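Long-range contacts in Sb(v)-as(v) reductase (Leishmania major, PDB 2J6P), which probably reduces pentavalent arsenate and antimonate, using a rhodanese-like domain related to that of Cdc25 phosphatases: residues T5-E10 with Y104-G109; V27-D32 with V72-Q77. All coordinates share one frame; numbering follows the deposited sequence.

Contact 1 (T5-E10 with Y104-G109); sequences TYIKPE and YVLRGG
Tyr6 carries the guanidinium of Arg107 flat on one face of its ring. The planes lie 9° apart, and Arg107 CZ sits 3.6 Å from the centroid of the Tyr6 ring, a cation-pi stack. Arg107 reaches it with CG anti to the backbone N (chi1 180°) and bends at chi2 and chi3, which brings the guanidinium over the ring. This pair flanks the edge of the parallel sheet of a rhodanese-like domain, where strand 5-7 is one of the two edge strands within the chain and pairs with strand 102-106. Three backbone hydrogen bonds join them: Val105 N to Thr5 O, Ile7 N to Val105 O and Arg107 N to Ile7 O. On the side of the sheet that bears Tyr6 and Val105, Val105 CG1 packs 3.7 Å from Tyr6 CE2, and helix 81-96 lies against Val105.

The opposite side bears Thr5, Ile7, Tyr104 and Leu106. Ile7 CG2 approaches Tyr104 CB at 3.9 Å and continues the apolar layer to Leu106 CD1. Beyond the strand, Lys8 is the N-cap of helix 9-17. Leu106 starts a type II turn closed by Gly109 N on Leu106 O, 3.0 Å. Arg107 also hydrogen-bonds a glycerol, probably from the crystallisation liquor, through NH2 and packs on His115 of the second subunit. At the start of the strand pair, Thr5 OG1 lies beside Tyr104 and comes within 3.3 Å of Tyr104 CD1.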
loop_
_atom_site.group_PDB
_atom_site.type_symbol
_atom_site.label_atom_id
_atom_site.label_comp_id
_atom_site.label_asym_id
_atom_site.label_seq_id
_atom_site.Cartn_x
_atom_site.Cartn_y
_atom_site.Cartn_z
ATOM N N THR A 5 -17.027 10.052 -11.661
ATOM C CA THR A 5 -17.887 9.909 -10.542
ATOM C C THR A 5 -17.995 8.384 -10.232
ATOM O O THR A 5 -17.509 7.584 -11.003
ATOM C CB THR A 5 -19.275 10.408 -10.915
ATOM O OG1 THR A 5 -19.699 9.903 -12.196
ATOM C CG2 THR A 5 -19.206 11.966 -11.001
ATOM N N TYR A 6 -18.639 8.011 -9.124
ATOM C CA TYR A 6 -18.685 6.619 -8.773
ATOM C C TYR A 6 -19.928 5.923 -9.330
ATOM O O TYR A 6 -21.069 6.504 -9.346
ATOM C CB TYR A 6 -18.641 6.473 -7.263
ATOM C CG TYR A 6 -17.190 6.793 -6.753
ATOM C CD1 TYR A 6 -16.788 8.103 -6.448
ATOM C CD2 TYR A 6 -16.278 5.760 -6.556
ATOM C CE1 TYR A 6 -15.485 8.368 -5.901
ATOM C CE2 TYR A 6 -14.995 6.007 -6.079
ATOM C CZ TYR A 6 -14.615 7.287 -5.743
ATOM O OH TYR A 6 -13.340 7.408 -5.282
ATOM N N ILE A 7 -19.766 4.637 -9.643
ATOM C CA ILE A 7 -20.953 3.852 -9.936
ATOM C C ILE A 7 -20.970 2.667 -8.982
ATOM O O ILE A 7 -19.891 2.066 -8.657
ATOM C CB ILE A 7 -20.928 3.480 -11.441
ATOM C CG1 ILE A 7 -21.964 2.528 -11.853
ATOM C CG2 ILE A 7 -19.614 2.596 -11.822
ATOM C CD1 ILE A 7 -21.831 2.122 -13.496
ATOM N N LYS A 8 -22.154 2.245 -8.554
ATOM C CA LYS A 8 -22.218 1.098 -7.645
ATOM C C LYS A 8 -22.288 -0.159 -8.421
ATOM O O LYS A 8 -22.636 -0.101 -9.575
ATOM C CB LYS A 8 -23.519 1.136 -6.863
ATOM C CG LYS A 8 -23.741 2.529 -6.131
ATOM C CD LYS A 8 -25.198 2.528 -5.648
ATOM C CE LYS A 8 -25.151 3.232 -4.311
ATOM N NZ LYS A 8 -26.183 4.317 -4.051
ATOM N N PRO A 9 -21.978 -1.318 -7.765
ATOM C CA PRO A 9 -22.014 -2.579 -8.443
ATOM C C PRO A 9 -23.388 -2.842 -9.003
ATOM O O PRO A 9 -23.441 -3.386 -10.092
ATOM C CB PRO A 9 -21.686 -3.601 -7.386
ATOM C CG PRO A 9 -21.070 -2.856 -6.323
ATOM C CD PRO A 9 -21.500 -1.466 -6.375
ATOM N N GLU A 10 -24.465 -2.474 -8.314
ATOM C CA GLU A 10 -25.819 -2.814 -8.860
ATOM C C GLU A 10 -26.006 -2.113 -10.149
ATOM O O GLU A 10 -26.621 -2.673 -11.049
ATOM C CB GLU A 10 -26.981 -2.337 -7.903
ATOM C CG GLU A 10 -26.922 -2.832 -6.487
ATOM C CD GLU A 10 -25.940 -1.958 -5.558
ATOM O OE1 GLU A 10 -24.756 -1.783 -5.833
ATOM O OE2 GLU A 10 -26.410 -1.357 -4.600
ATOM N N TYR A 104 -16.157 6.676 -14.989
ATOM C CA TYR A 104 -16.695 6.236 -13.755
ATOM C C TYR A 104 -15.704 5.312 -13.058
ATOM O O TYR A 104 -14.968 4.596 -13.710
ATOM C CB TYR A 104 -17.993 5.396 -13.933
ATOM C CG TYR A 104 -19.067 6.242 -14.606
ATOM C CD1 TYR A 104 -19.940 7.010 -13.853
ATOM C CD2 TYR A 104 -19.158 6.283 -16.038
ATOM C CE1 TYR A 104 -20.964 7.784 -14.494
ATOM C CE2 TYR A 104 -20.137 7.134 -16.692
ATOM C CZ TYR A 104 -21.001 7.896 -15.912
ATOM O OH TYR A 104 -21.961 8.693 -16.541
ATOM N N VAL A 105 -15.784 5.262 -11.742
ATOM C CA VAL A 105 -15.057 4.274 -10.922
ATOM C C VAL A 105 -16.063 3.394 -10.190
ATOM O O VAL A 105 -17.047 3.886 -9.632
ATOM C CB VAL A 105 -14.054 4.979 -9.910
ATOM C CG1 VAL A 105 -13.495 4.050 -8.806
ATOM C CG2 VAL A 105 -12.941 5.712 -10.728
ATOM N N LEU A 106 -15.836 2.103 -10.278
ATOM C CA LEU A 106 -16.768 1.163 -9.750
ATOM C C LEU A 106 -16.430 1.188 -8.217
ATOM O O LEU A 106 -15.335 0.718 -7.807
ATOM C CB LEU A 106 -16.482 -0.192 -10.306
ATOM C CG LEU A 106 -17.149 -1.341 -9.535
ATOM C CD1 LEU A 106 -18.758 -1.149 -9.713
ATOM C CD2 LEU A 106 -16.659 -2.792 -10.049
ATOM N N ARG A 107 -17.368 1.713 -7.436
ATOM C CA ARG A 107 -17.203 1.857 -5.983
ATOM C C ARG A 107 -16.893 0.460 -5.353
ATOM O O ARG A 107 -17.689 -0.474 -5.558
ATOM C CB ARG A 107 -18.483 2.436 -5.370
ATOM C CG ARG A 107 -18.349 2.609 -3.728
ATOM C CD ARG A 107 -17.622 3.813 -3.335
ATOM N NE ARG A 107 -18.472 5.022 -3.545
ATOM C CZ ARG A 107 -18.030 6.274 -3.413
ATOM N NH1 ARG A 107 -16.739 6.468 -3.048
ATOM N NH2 ARG A 107 -18.848 7.329 -3.673
ATOM N N GLY A 108 -15.772 0.322 -4.608
ATOM C CA GLY A 108 -15.524 -0.983 -3.951
ATOM C C GLY A 108 -14.782 -1.994 -4.828
ATOM O O GLY A 108 -14.284 -3.043 -4.346
ATOM N N GLY A 109 -14.660 -1.704 -6.113
ATOM C CA GLY A 109 -13.871 -2.528 -6.998
ATOM C C GLY A 109 -14.321 -3.948 -7.173
ATOM O O GLY A 109 -15.448 -4.318 -6.851
#

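Contact 2 (V27-D32 with V72-Q77); sequences VIDCRD and VFHCAQ. With SO4 (sulfate ion), chain I.
His74 turns one face of its imidazole to Asp29 and two parts of its edge to Val27 and Arg31. Asp29 CA lies over that face, offset toward the rim, and the carboxylate plane is tilted 33° from the ring. Val27 CG1 meets the edge at His74 CD2, 3.5 Å away. Arg31 NH2 comes to the edge near His74 CE1, with the guanidinium turned 65° from the imidazole. With His74 CG between its backbone N and carbonyl carbon (chi1 77°), His74 ND1 can meet Cys75 O in a nearly straight bond of 3.0 Å, in the ring plane. Water 1 lies 2.6 Å from His74 NE2 and bonds weakly to Asp29 OD2.

Arg31 grips Asp29 side-on. Its NE binds Asp29 OD1, and its NH2 forms a salt bridge to Asp29 OD2 at 2.7 Å. Asp29 OD1 also accepts from Arg31 N, an Asx turn, so Arg31 holds the carboxylate with three bonds, two of them on OD1. Asp29 and His74 stand at the C-terminal ends of neighbouring strands of the parallel rhodanese-like sheet, and Arg31 lies just beyond. The strands are joined by backbone hydrogen bonds from Ile28 N to Val72 O, His74 N to Ile28 O and Cys30 N to His74 O. Strand 70-74 leads into a loop that resembles the anion-binding active-site loop of Cdc25 phosphatases. A sulfate, probably from the crystallisation liquor, sits in it, bound by Gln77 N, Leu79 N, Val80 N and Arg81 NE, with Cys75 SG 3.6 Å from sulfate O2.

On the other face of the sheet, Ile28 CB stands over the centre of the Phe73 ring, 3.9 Å from its centroid. Cys30 SG touches the ring edge at Phe73 CD2, 3.6 Å away, and Phe89 of helix 81-96 also meets this ring.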
loop_
_atom_site.group_PDB
_atom_site.type_symbol
_atom_site.label_atom_id
_atom_site.label_comp_id
_atom_site.label_asym_id
_atom_site.label_seq_id
_atom_site.Cartn_x
_atom_site.Cartn_y
_atom_site.Cartn_z
ATOM N N VAL A 27 -15.270 -1.666 -19.611
ATOM C CA VAL A 27 -14.890 -1.979 -18.189
ATOM C C VAL A 27 -13.382 -1.972 -18.259
ATOM O O VAL A 27 -12.828 -2.656 -19.084
ATOM C CB VAL A 27 -15.437 -3.260 -17.694
ATOM C CG1 VAL A 27 -14.898 -3.583 -16.241
ATOM C CG2 VAL A 27 -16.913 -3.126 -17.663
ATOM N N ILE A 28 -12.753 -1.055 -17.535
ATOM C CA ILE A 28 -11.257 -0.883 -17.572
ATOM C C ILE A 28 -10.741 -1.485 -16.234
ATOM O O ILE A 28 -11.049 -1.015 -15.177
ATOM C CB ILE A 28 -10.828 0.513 -17.748
ATOM C CG1 ILE A 28 -11.682 1.220 -18.861
ATOM C CG2 ILE A 28 -9.192 0.604 -17.861
ATOM C CD1 ILE A 28 -11.525 0.645 -20.214
ATOM N N ASP A 29 -10.088 -2.617 -16.320
ATOM C CA ASP A 29 -9.605 -3.266 -15.138
ATOM C C ASP A 29 -8.144 -2.739 -14.897
ATOM O O ASP A 29 -7.295 -2.905 -15.750
ATOM C CB ASP A 29 -9.490 -4.726 -15.465
ATOM C CG ASP A 29 -9.016 -5.591 -14.261
ATOM O OD1 ASP A 29 -8.431 -5.100 -13.239
ATOM O OD2 ASP A 29 -9.252 -6.809 -14.413
ATOM N N CYS A 30 -7.896 -2.127 -13.751
ATOM C CA CYS A 30 -6.608 -1.449 -13.538
ATOM C C CYS A 30 -5.695 -2.230 -12.683
ATOM O O CYS A 30 -4.688 -1.663 -12.241
ATOM C CB CYS A 30 -6.845 -0.117 -12.781
ATOM S SG CYS A 30 -7.932 1.010 -13.857
ATOM N N ARG A 31 -6.018 -3.522 -12.463
ATOM C CA ARG A 31 -5.202 -4.457 -11.652
ATOM C C ARG A 31 -3.911 -4.876 -12.302
ATOM O O ARG A 31 -3.729 -4.675 -13.482
ATOM C CB ARG A 31 -6.011 -5.667 -11.222
ATOM C CG ARG A 31 -6.975 -5.247 -10.021
ATOM C CD ARG A 31 -7.993 -6.474 -9.785
ATOM N NE ARG A 31 -8.625 -6.880 -11.058
ATOM C CZ ARG A 31 -9.438 -7.897 -11.128
ATOM N NH1 ARG A 31 -9.705 -8.570 -9.983
ATOM N NH2 ARG A 31 -10.001 -8.221 -12.263
ATOM N N ASP A 32 -2.989 -5.470 -11.523
ATOM C CA ASP A 32 -1.711 -5.842 -12.102
ATOM C C ASP A 32 -1.359 -7.352 -11.909
ATOM O O ASP A 32 -1.713 -8.152 -12.768
ATOM C CB ASP A 32 -0.566 -4.852 -11.588
ATOM C CG ASP A 32 -0.647 -4.577 -10.066
ATOM O OD1 ASP A 32 -1.118 -3.463 -9.650
ATOM O OD2 ASP A 32 -0.244 -5.481 -9.239
ATOM N N VAL A 72 -15.870 2.397 -17.260
ATOM C CA VAL A 72 -15.981 2.101 -15.826
ATOM C C VAL A 72 -14.613 1.475 -15.379
ATOM O O VAL A 72 -14.199 0.402 -15.829
ATOM C CB VAL A 72 -17.118 1.094 -15.577
ATOM C CG1 VAL A 72 -17.209 0.743 -14.079
ATOM C CG2 VAL A 72 -18.525 1.717 -16.006
ATOM N N PHE A 73 -13.879 2.216 -14.576
ATOM C CA PHE A 73 -12.592 1.786 -14.114
ATOM C C PHE A 73 -12.827 0.998 -12.788
ATOM O O PHE A 73 -13.556 1.473 -11.896
ATOM C CB PHE A 73 -11.783 3.032 -13.862
ATOM C CG PHE A 73 -11.254 3.692 -15.209
ATOM C CD1 PHE A 73 -12.131 4.317 -16.069
ATOM C CD2 PHE A 73 -9.882 3.557 -15.582
ATOM C CE1 PHE A 73 -11.693 4.809 -17.335
ATOM C CE2 PHE A 73 -9.405 4.112 -16.756
ATOM C CZ PHE A 73 -10.342 4.643 -17.693
ATOM N N HIS A 74 -12.171 -0.156 -12.653
ATOM C CA HIS A 74 -12.139 -0.796 -11.305
ATOM C C HIS A 74 -10.747 -1.388 -11.051
ATOM O O HIS A 74 -9.965 -1.661 -11.954
ATOM C CB HIS A 74 -13.239 -1.890 -11.199
ATOM C CG HIS A 74 -12.852 -3.165 -11.921
ATOM N ND1 HIS A 74 -12.048 -4.126 -11.338
ATOM C CD2 HIS A 74 -13.193 -3.651 -13.160
ATOM C CE1 HIS A 74 -11.917 -5.162 -12.187
ATOM N NE2 HIS A 74 -12.582 -4.888 -13.311
ATOM N N CYS A 75 -10.465 -1.649 -9.805
ATOM C CA CYS A 75 -9.285 -2.467 -9.514
ATOM C C CYS A 75 -9.739 -3.473 -8.454
ATOM O O CYS A 75 -10.823 -4.054 -8.645
ATOM C CB CYS A 75 -8.066 -1.629 -9.164
ATOM S SG CYS A 75 -8.283 -0.562 -7.718
ATOM N N ALA A 76 -8.983 -3.706 -7.388
ATOM C CA ALA A 76 -9.443 -4.678 -6.343
ATOM C C ALA A 76 -10.366 -3.974 -5.388
ATOM O O ALA A 76 -11.415 -4.521 -5.090
ATOM C CB ALA A 76 -8.227 -5.414 -5.540
ATOM N N GLN A 77 -9.953 -2.799 -4.865
ATOM C CA GLN A 77 -10.817 -2.072 -3.899
ATOM C C GLN A 77 -11.294 -0.833 -4.470
ATOM O O GLN A 77 -12.159 -0.187 -3.871
ATOM C CB GLN A 77 -10.017 -1.761 -2.625
ATOM C CG GLN A 77 -9.618 -3.135 -1.867
ATOM C CD GLN A 77 -8.879 -2.879 -0.566
ATOM O OE1 GLN A 77 -9.069 -1.858 0.095
ATOM N NE2 GLN A 77 -8.023 -3.808 -0.200
HETATM S S SO4 I . -6.574 -0.771 -4.220
HETATM O O1 SO4 I . -5.598 -0.296 -5.203
HETATM O O2 SO4 I . -7.709 0.222 -4.239
HETATM O O3 SO4 I . -6.055 -0.876 -2.835
HETATM O O4 SO4 I . -6.973 -2.079 -4.623
HETATM O O HOH W 1 -12.550 -7.098 -14.693
#

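How the contacts relate
From the N terminus, strand 5-7 comes first and pairs with strand 102-106, far along the chain, so contact 1 closes the longer loop. Strand 25-29 follows, and contact 2 closes a shorter loop by pairing it with strand 70-74. Contact 2 is therefore nested inside the loop of contact 1. The two meet in one parallel sheet, where strands 102-106 and 70-74 are neighbours. Their seam probably has hydrogen bonds from Phe73 N to Tyr104 O and from Leu106 N to Phe73 O. Leu106 also packs on His74, and Ile7 on Val72. Together they join strands 5-7, 102-106, 70-74 and 25-29 side by side, with the sulfate-binding loop at the end of strand 70-74.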